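Local coordinates for protein alpha-L-rhamnosidase (Aspergillus terreus, PDB 6GSZ) that probably hydrolyses terminal non-reducing alpha-L-rhamnose residues from alpha-L-rhamnosides, as a glycosidase with an (alpha/alpha)6-barrel catalytic domain, at residues 477-482 / 662-667; 603-608 / 698-703. All blocks are in the same frame, centred on the assembly; numbering follows the deposited sequence. Where two conformers were deposited one is given.

Contact 1 of 2, residues 477-482 / 662-667; sequences FSRTAN and PLYFDL. With CA (calcium ion), chain Q; MAN (alpha-D-mannopyranose), chain C.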
ATOM      1  N   PHE A 477       4.460   9.970  -0.055  1.00  9.68           N
ATOM      2  CA  PHE A 477       3.541   9.455  -1.095  1.00  9.00           C
ATOM      3  C   PHE A 477       2.080   9.316  -0.611  1.00  9.03           C
ATOM      4  O   PHE A 477       1.205   9.184  -1.463  1.00  9.38           O
ATOM      5  CB  PHE A 477       4.058   8.108  -1.626  1.00  8.82           C
ATOM      6  CG  PHE A 477       3.293   7.596  -2.822  1.00  9.57           C
ATOM      7  CD1 PHE A 477       3.337   8.282  -4.033  1.00 10.48           C
ATOM      8  CD2 PHE A 477       2.558   6.417  -2.745  1.00  9.93           C
ATOM      9  CE1 PHE A 477       2.604   7.843  -5.119  1.00 10.16           C
ATOM     10  CE2 PHE A 477       1.825   5.974  -3.838  1.00  9.98           C
ATOM     11  CZ  PHE A 477       1.863   6.688  -5.023  1.00 11.24           C
ATOM     12  N   SER A 478       1.798   9.273   0.701  1.00  8.92           N
ATOM     13  CA  SER A 478       0.457   8.780   1.116  1.00 10.52           C
ATOM     14  C   SER A 478      -0.690   9.732   0.655  1.00  9.05           C
ATOM     15  O   SER A 478      -1.787   9.224   0.406  1.00 10.85           O
ATOM     16  CB  SER A 478       0.383   8.463   2.608  1.00 11.07           C
ATOM     17  OG  SER A 478       0.036   9.587   3.368  1.00 11.03           O
ATOM     18  N   ARG A 479      -0.442  11.056   0.469  1.00  9.70           N
ATOM     19  CA  ARG A 479      -1.484  11.919  -0.023  1.00 10.72           C
ATOM     20  C   ARG A 479      -1.965  11.458  -1.408  1.00  9.96           C
ATOM     21  O   ARG A 479      -3.170  11.486  -1.720  1.00 11.29           O
ATOM     22  CB  ARG A 479      -0.958  13.358  -0.060  1.00 11.35           C
ATOM     23  CG  ARG A 479      -1.950  14.433  -0.465  1.00 11.41           C
ATOM     24  CD  ARG A 479      -1.271  15.765  -0.244  1.00 12.98           C
ATOM     25  NE  ARG A 479      -2.063  16.902  -0.685  1.00 12.56           N
ATOM     26  CZ  ARG A 479      -1.697  18.175  -0.425  1.00 13.30           C
ATOM     27  NH1 ARG A 479      -0.640  18.451   0.346  1.00 15.09           N
ATOM     28  NH2 ARG A 479      -2.424  19.167  -0.905  1.00 15.69           N
ATOM     29  N   THR A 480      -1.024  11.052  -2.251  1.00 10.20           N
ATOM     30  CA  THR A 480      -1.301  10.481  -3.547  1.00 10.28           C
ATOM     31  C   THR A 480      -1.970   9.086  -3.398  1.00 10.42           C
ATOM     32  O   THR A 480      -3.003   8.770  -4.011  1.00 11.21           O
ATOM     33  CB  THR A 480      -0.019  10.406  -4.396  1.00 11.35           C
ATOM     34  OG1 THR A 480       0.549  11.714  -4.533  1.00 10.98           O
ATOM     35  CG2 THR A 480      -0.314   9.809  -5.763  1.00 11.98           C
ATOM     36  N   ALA A 481      -1.334   8.226  -2.598  1.00  9.66           N
ATOM     37  CA  ALA A 481      -1.742   6.835  -2.499  1.00 10.38           C
ATOM     38  C   ALA A 481      -3.205   6.704  -2.071  1.00  9.91           C
ATOM     39  O   ALA A 481      -3.954   5.907  -2.613  1.00 10.68           O
ATOM     40  CB  ALA A 481      -0.890   6.140  -1.463  1.00 10.47           C
ATOM     41  N   ASN A 482      -3.618   7.515  -1.063  1.00  9.24           N
ATOM     42  CA  ASN A 482      -4.895   7.387  -0.451  1.00  9.66           C
ATOM     43  C   ASN A 482      -6.049   7.867  -1.362  1.00 11.12           C
ATOM     44  O   ASN A 482      -7.228   7.600  -1.061  1.00 11.69           O
ATOM     45  CB  ASN A 482      -4.982   8.226   0.829  1.00 10.05           C
ATOM     46  CG  ASN A 482      -4.028   7.845   1.931  1.00  9.30           C
ATOM     47  OD1 ASN A 482      -3.330   6.803   1.828  1.00 10.08           O
ATOM     48  ND2 ASN A 482      -4.056   8.563   3.055  1.00 10.12           N
ATOM     49  N   PRO A 662       9.749  26.387   3.742  1.00 12.78           N
ATOM     50  CA  PRO A 662       9.186  27.463   4.550  1.00 12.71           C
ATOM     51  C   PRO A 662       7.940  28.126   3.930  1.00 13.80           C
ATOM     52  O   PRO A 662       7.117  28.613   4.668  1.00 14.21           O
ATOM     53  CB  PRO A 662      10.371  28.421   4.713  1.00 12.95           C
ATOM     54  CG  PRO A 662      11.206  28.165   3.480  1.00 13.60           C
ATOM     55  CD  PRO A 662      11.130  26.671   3.293  1.00 12.95           C
ATOM     56  N   LEU A 663       7.785  28.080   2.606  1.00 13.55           N
ATOM     57  CA  LEU A 663       6.571  28.563   1.985  1.00 14.16           C
ATOM     58  C   LEU A 663       5.387  27.662   2.336  1.00 14.50           C
ATOM     59  O   LEU A 663       4.332  28.137   2.758  1.00 16.18           O
ATOM     60  CB  LEU A 663       6.754  28.668   0.473  1.00 14.06           C
ATOM     61  CG  LEU A 663       7.629  29.841   0.016  1.00 13.41           C
ATOM     62  CD1 LEU A 663       7.962  29.707  -1.466  1.00 15.65           C
ATOM     63  CD2 LEU A 663       6.943  31.166   0.299  1.00 14.39           C
ATOM     64  N   TYR A 664       5.534  26.346   2.186  1.00 13.57           N
ATOM     65  CA  TYR A 664       4.393  25.462   2.429  1.00 12.36           C
ATOM     66  C   TYR A 664       4.060  25.401   3.926  1.00 11.81           C
ATOM     67  O   TYR A 664       2.876  25.266   4.315  1.00 13.88           O
ATOM     68  CB  TYR A 664       4.686  24.051   1.910  1.00 13.50           C
ATOM     69  CG  TYR A 664       3.446  23.227   1.768  1.00 15.76           C
ATOM     70  CD1 TYR A 664       2.533  23.508   0.779  1.00 17.45           C
ATOM     71  CD2 TYR A 664       3.150  22.223   2.674  1.00 18.00           C
ATOM     72  CE1 TYR A 664       1.351  22.799   0.679  1.00 18.11           C
ATOM     73  CE2 TYR A 664       1.974  21.500   2.589  1.00 18.94           C
ATOM     74  CZ  TYR A 664       1.082  21.781   1.566  1.00 17.33           C
ATOM     75  OH  TYR A 664      -0.099  21.129   1.446  1.00 21.44           O
ATOM     76  N   PHE A 665       5.105  25.458   4.773  1.00 12.48           N
ATOM     77  CA  PHE A 665       4.949  25.336   6.214  1.00 13.43           C
ATOM     78  C   PHE A 665       4.687  26.688   6.909  1.00 13.55           C
ATOM     79  O   PHE A 665       4.535  26.729   8.132  1.00 14.25           O
ATOM     80  CB  PHE A 665       6.158  24.620   6.828  1.00 13.56           C
ATOM     81  CG  PHE A 665       6.414  23.196   6.355  1.00 13.64           C
ATOM     82  CD1 PHE A 665       5.422  22.382   5.833  1.00 13.09           C
ATOM     83  CD2 PHE A 665       7.694  22.695   6.435  1.00 13.79           C
ATOM     84  CE1 PHE A 665       5.700  21.083   5.425  1.00 13.90           C
ATOM     85  CE2 PHE A 665       7.986  21.413   6.010  1.00 14.19           C
ATOM     86  CZ  PHE A 665       6.987  20.620   5.503  1.00 15.00           C
ATOM     87  N   ASP A 666       4.639  27.772   6.124  1.00 13.70           N
ATOM     88  CA  ASP A 666       4.252  29.133   6.598  1.00 15.16           C
ATOM     89  C   ASP A 666       5.220  29.614   7.695  1.00 14.73           C
ATOM     90  O   ASP A 666       4.821  30.026   8.790  1.00 16.42           O
ATOM     91  CB  ASP A 666       2.788  29.171   7.055  1.00 16.22           C
ATOM     92  CG  ASP A 666       1.776  28.918   5.963  1.00 20.37           C
ATOM     93  OD1 ASP A 666       1.876  29.570   4.899  1.00 28.12           O
ATOM     94  OD2 ASP A 666       0.856  28.111   6.197  1.00 37.08           O
ATOM     95  N   LEU A 667       6.522  29.603   7.378  1.00 13.17           N
ATOM     96  CA  LEU A 667       7.566  29.892   8.363  1.00 13.33           C
ATOM     97  C   LEU A 667       8.201  31.287   8.192  1.00 15.89           C
ATOM     98  O   LEU A 667       9.069  31.630   8.971  1.00 14.76           O
ATOM     99  CB  LEU A 667       8.668  28.818   8.275  1.00 14.31           C
ATOM    100  CG  LEU A 667       8.178  27.392   8.533  1.00 15.06           C
ATOM    101  CD1 LEU A 667       9.320  26.392   8.484  1.00 15.75           C
ATOM    102  CD2 LEU A 667       7.462  27.298   9.869  1.00 13.85           C
TER
HETATM  103 CA    CA Q 935       3.574  30.367  10.726  0.50 32.59          CA
HETATM  104  C1  MAN C   5      -0.059  32.712   9.224  0.70 36.65           C
HETATM  105  C2  MAN C   5       0.917  32.074  10.237  0.70 36.99           C
HETATM  106  C3  MAN C   5       2.054  33.117  10.446  0.70 41.05           C
HETATM  107  C4  MAN C   5       2.629  33.656   9.114  0.70 40.35           C
HETATM  108  C5  MAN C   5       1.509  34.169   8.199  0.70 40.56           C
HETATM  109  C6  MAN C   5       2.009  34.731   6.858  0.70 43.94           C
HETATM  110  O2  MAN C   5       1.370  30.690   9.911  0.70 35.22           O
HETATM  111  O3  MAN C   5       3.077  32.565  11.316  0.70 40.95           O
HETATM  112  O4  MAN C   5       3.522  34.775   9.290  0.70 47.78           O
HETATM  113  O5  MAN C   5       0.596  33.092   7.995  0.70 37.36           O
HETATM  114  O6  MAN C   5       2.939  33.845   6.219  0.70 53.21           O
HETATM  115  O   HOH W   1      -1.998  22.063  -0.298  1.00 21.77           O
HETATM  116  O   HOH W   2       3.043  28.183  10.156  1.00 28.43           O
HETATM  117  O   HOH W   3       1.800  29.843  12.348  1.00 45.06           O
HETATM  118  O   HOH W   4       4.562  29.883  12.460  1.00 44.32           O
HETATM  119  O   HOH W   5       5.597  32.202  10.400  1.00 27.26           O
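The phenolic oxygen of Tyr664 has two partners, Arg479 NH1, which donates to it at 2.9 Å, and water 1 at 2.7 Å. With an N-H...O angle of 162° the direct bond is nearly straight, and OH lies near the guanidinium plane. Water 1, in that plane too, accepts from Arg479 NH2 at 3.0 Å, so both terminal nitrogens are tied to one hydroxyl, directly and through water. The two side chains reach from opposite directions across a wide gap, the CA atoms of Arg479 and Tyr664 being 15.0 Å apart. Arg479 spans its share with an extended chain, CG standing opposite the backbone N (chi1 -176°), while guanidinium and phenol planes differ by 42°. Glu773 forms a salt bridge with NH2, and Lys708 makes a cation-pi contact with the Tyr664 ring.

Helices 471-484 and 656-664 belong to the six-hairpin glycosidase domain, an (alpha/alpha)6 barrel. The latter ends in a Schellman motif, Asp666 taking positive phi. Asp666 O binds the calcium ion at 2.3 Å, beside O2 and O3 of a mannose from a protein-attached glycan, and Phe665 O accepts from water 2, another calcium ligand. The chemistry implies a polar bridge between helices at the protein surface, where the arginine's charge is shared with Glu773 and probably makes the phenol oxygen a poorer acceptor but a better donor.

Contact 2 of 2, residues 603-608 / 698-703; sequences DAYLLH and GTHLLG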
ATOM      1  N   ASP A 603      14.656  21.047  10.418  1.00 11.70           N
ATOM      2  CA  ASP A 603      13.938  21.978  11.274  1.00 13.37           C
ATOM      3  C   ASP A 603      12.599  22.367  10.662  1.00 12.13           C
ATOM      4  O   ASP A 603      11.597  22.504  11.426  1.00 13.04           O
ATOM      5  CB  ASP A 603      14.779  23.229  11.504  1.00 12.67           C
ATOM      6  CG  ASP A 603      15.963  23.031  12.439  1.00 12.45           C
ATOM      7  OD1 ASP A 603      16.016  21.974  13.142  1.00 13.67           O
ATOM      8  OD2 ASP A 603      16.841  23.947  12.478  1.00 14.13           O
ATOM      9  N   ALA A 604      12.561  22.490   9.332  1.00 11.33           N
ATOM     10  CA  ALA A 604      11.271  22.786   8.667  1.00 11.63           C
ATOM     11  C   ALA A 604      10.271  21.664   8.966  1.00 10.69           C
ATOM     12  O   ALA A 604       9.117  21.936   9.336  1.00 11.41           O
ATOM     13  CB  ALA A 604      11.456  22.994   7.199  1.00 12.30           C
ATOM     14  N   TYR A 605      10.734  20.402   8.823  1.00 11.61           N
ATOM     15  CA  TYR A 605       9.866  19.279   9.096  1.00 10.83           C
ATOM     16  C   TYR A 605       9.507  19.112  10.595  1.00 10.41           C
ATOM     17  O   TYR A 605       8.410  18.622  10.921  1.00 11.26           O
ATOM     18  CB  TYR A 605      10.432  17.985   8.507  1.00 11.26           C
ATOM     19  CG  TYR A 605      10.021  17.759   7.082  1.00 10.74           C
ATOM     20  CD1 TYR A 605      10.732  18.318   6.025  1.00 10.29           C
ATOM     21  CD2 TYR A 605       8.893  17.015   6.782  1.00 11.99           C
ATOM     22  CE1 TYR A 605      10.372  18.098   4.706  1.00 10.80           C
ATOM     23  CE2 TYR A 605       8.512  16.805   5.462  1.00 11.95           C
ATOM     24  CZ  TYR A 605       9.247  17.346   4.418  1.00 10.86           C
ATOM     25  OH  TYR A 605       8.845  17.131   3.113  1.00 12.95           O
ATOM     26  N   LEU A 606      10.402  19.554  11.498  1.00 10.67           N
ATOM     27  CA  LEU A 606      10.076  19.590  12.930  0.50 11.11           C
ATOM     28  C   LEU A 606       8.903  20.555  13.167  1.00 11.09           C
ATOM     29  O   LEU A 606       7.979  20.218  13.903  1.00 12.62           O
ATOM     30  CB  LEU A 606      11.319  19.983  13.741  0.50 11.76           C
ATOM     31  CG  LEU A 606      11.060  20.503  15.155  0.50 13.48           C
ATOM     32  CD1 LEU A 606      10.400  19.453  16.019  0.50 12.24           C
ATOM     33  CD2 LEU A 606      12.335  21.020  15.796  0.50 13.44           C
ATOM     34  N   LEU A 607       8.970  21.741  12.570  1.00 11.76           N
ATOM     35  CA  LEU A 607       7.871  22.691  12.696  1.00 12.48           C
ATOM     36  C   LEU A 607       6.580  22.079  12.121  1.00 11.98           C
ATOM     37  O   LEU A 607       5.525  22.183  12.717  1.00 11.69           O
ATOM     38  CB  LEU A 607       8.236  23.990  11.982  1.00 13.15           C
ATOM     39  CG  LEU A 607       8.916  25.074  12.811  1.00 16.81           C
ATOM     40  CD1 LEU A 607       7.999  25.576  13.884  1.00 18.77           C
ATOM     41  CD2 LEU A 607      10.185  24.659  13.444  1.00 18.13           C
ATOM     42  N   HIS A 608       6.700  21.445  10.945  1.00 11.25           N
ATOM     43  CA  HIS A 608       5.531  20.828  10.299  1.00 11.00           C
ATOM     44  C   HIS A 608       4.918  19.746  11.218  1.00 11.61           C
ATOM     45  O   HIS A 608       3.678  19.637  11.366  1.00 11.79           O
ATOM     46  CB  HIS A 608       5.896  20.303   8.912  1.00 12.38           C
ATOM     47  CG  HIS A 608       4.779  19.643   8.218  1.00 12.92           C
ATOM     48  ND1 HIS A 608       3.583  20.280   7.973  1.00 14.26           N
ATOM     49  CD2 HIS A 608       4.718  18.428   7.654  1.00 13.95           C
ATOM     50  CE1 HIS A 608       2.800  19.444   7.296  1.00 13.39           C
ATOM     51  NE2 HIS A 608       3.507  18.295   7.069  1.00 14.45           N
ATOM     52  N   GLY A 698      11.417  17.821  -0.868  1.00 12.95           N
ATOM     53  CA  GLY A 698      10.731  18.902  -1.556  1.00 12.69           C
ATOM     54  C   GLY A 698       9.711  18.440  -2.594  1.00 13.40           C
ATOM     55  O   GLY A 698       8.746  19.157  -2.867  1.00 13.80           O
ATOM     56  N   THR A 699       9.914  17.283  -3.213  1.00 13.58           N
ATOM     57  CA  THR A 699       9.178  16.936  -4.436  1.00 12.74           C
ATOM     58  C   THR A 699       7.666  16.823  -4.191  1.00 13.77           C
ATOM     59  O   THR A 699       6.851  17.421  -4.948  1.00 13.53           O
ATOM     60  CB  THR A 699       9.705  15.646  -5.048  1.00 13.58           C
ATOM     61  OG1 THR A 699      11.058  15.888  -5.438  1.00 14.10           O
ATOM     62  CG2 THR A 699       8.906  15.248  -6.268  1.00 15.46           C
ATOM     63  N   HIS A 700       7.262  16.142  -3.102  1.00 12.54           N
ATOM     64  CA  HIS A 700       5.848  15.894  -2.869  1.00 11.92           C
ATOM     65  C   HIS A 700       5.061  17.179  -2.597  1.00 11.66           C
ATOM     66  O   HIS A 700       3.801  17.168  -2.733  1.00 13.67           O
ATOM     67  CB  HIS A 700       5.609  14.867  -1.756  1.00 12.72           C
ATOM     68  CG  HIS A 700       5.964  15.335  -0.386  1.00 12.15           C
ATOM     69  ND1 HIS A 700       4.990  15.551   0.568  1.00 13.85           N
ATOM     70  CD2 HIS A 700       7.152  15.583   0.221  1.00 12.79           C
ATOM     71  CE1 HIS A 700       5.569  15.915   1.705  1.00 14.33           C
ATOM     72  NE2 HIS A 700       6.899  15.939   1.521  1.00 13.31           N
ATOM     73  N   LEU A 701       5.767  18.250  -2.220  1.00 12.07           N
ATOM     74  CA  LEU A 701       5.098  19.503  -1.852  1.00 12.95           C
ATOM     75  C   LEU A 701       5.283  20.604  -2.899  1.00 12.70           C
ATOM     76  O   LEU A 701       4.642  21.653  -2.815  1.00 14.31           O
ATOM     77  CB  LEU A 701       5.648  19.975  -0.507  1.00 14.28           C
ATOM     78  CG  LEU A 701       5.409  19.104   0.696  1.00 16.82           C
ATOM     79  CD1 LEU A 701       6.173  19.710   1.883  1.00 17.49           C
ATOM     80  CD2 LEU A 701       3.908  18.954   0.941  1.00 19.06           C
ATOM     81  N   LEU A 702       6.142  20.413  -3.886  1.00 12.28           N
ATOM     82  CA  LEU A 702       6.544  21.515  -4.769  1.00 14.07           C
ATOM     83  C   LEU A 702       5.345  22.090  -5.531  1.00 12.77           C
ATOM     84  O   LEU A 702       5.126  23.303  -5.560  1.00 13.22           O
ATOM     85  CB  LEU A 702       7.644  21.052  -5.726  1.00 15.21           C
ATOM     86  CG  LEU A 702       8.179  22.123  -6.669  1.00 17.09           C
ATOM     87  CD1 LEU A 702       8.768  23.298  -5.885  1.00 20.10           C
ATOM     88  CD2 LEU A 702       9.221  21.526  -7.605  1.00 19.06           C
ATOM     89  N   GLY A 703       4.540  21.262  -6.192  1.00 12.31           N
ATOM     90  CA  GLY A 703       3.403  21.750  -6.945  1.00 13.36           C
ATOM     91  C   GLY A 703       2.391  22.428  -6.047  1.00 12.97           C
ATOM     92  O   GLY A 703       1.827  23.473  -6.407  1.00 13.57           O
TER
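Tyr605 OH receives a hydrogen bond from His700 NE2 at 2.8 Å, a polar link between segments 603-608 and 698-703. Each ring meets the other at its edge: NE2 lies near the plane of the phenol, and OH is 12° out of the imidazole plane. The distances from OH to the carbons flanking NE2 are almost equal, 3.7 Å to His700 CD2 and 3.8 Å to His700 CE1, which places the hydroxyl close to the line along which an N-H on NE2 would point. Since NE2 is the donor here, the hydroxyl can turn its own proton elsewhere, and it is also hydrogen-bonded to Ala697 O, just before Gly698.

The histidine reaches this position with CG lodged between the backbone N and the carbonyl carbon (chi1 69°). Tyr605 leaves its helix obliquely, and phenol and imidazole share the span between the backbones about equally; the nearest CA atoms, of Tyr605 and Gly698, stay 10.7 Å apart. Helices 598-619 and 699-708 both belong to the six-hairpin glycosidase domain, an (alpha/alpha)6 barrel, and the bond ties the first half of the former to the first turn of the latter. Leu701 adds a looser van der Waals contact: its CG stands opposite the carbonyl carbon (chi1 -64°), and its CD1 approaches Tyr605 OH to 3.9 Å. The same leucine lies against one face of the His700 imidazole, CG being 3.3 Å above the plane but displaced toward the rim, which probably restricts rotation of that ring. Phe665 packs edge-to-face with Tyr605 and stacks on His608, while Leu661 touches the tyrosine from helix 656-664.

In the fold
Going from the N terminus, the chain first passes 477-482 on helix 471-484, then 603-608 on helix 598-619. At 662-667, the end of helix 656-664, contact 1 closes a loop of 179 intervening residues; at 698-703, where helix 699-708 starts, contact 2 closes one of 89. The segments alternate, so the two loops cross. The centres of the two contacts are about 6 Å apart, and the contacts touch directly: Phe665 CZ lies 3.8 Å from Leu701 CD1, and Tyr664 CE2 lies 3.6 Å from Leu701 CD2. Together they join four helices of the six-hairpin glycosidase domain, with the end of helix 656-664 packed between the partners of contact 2.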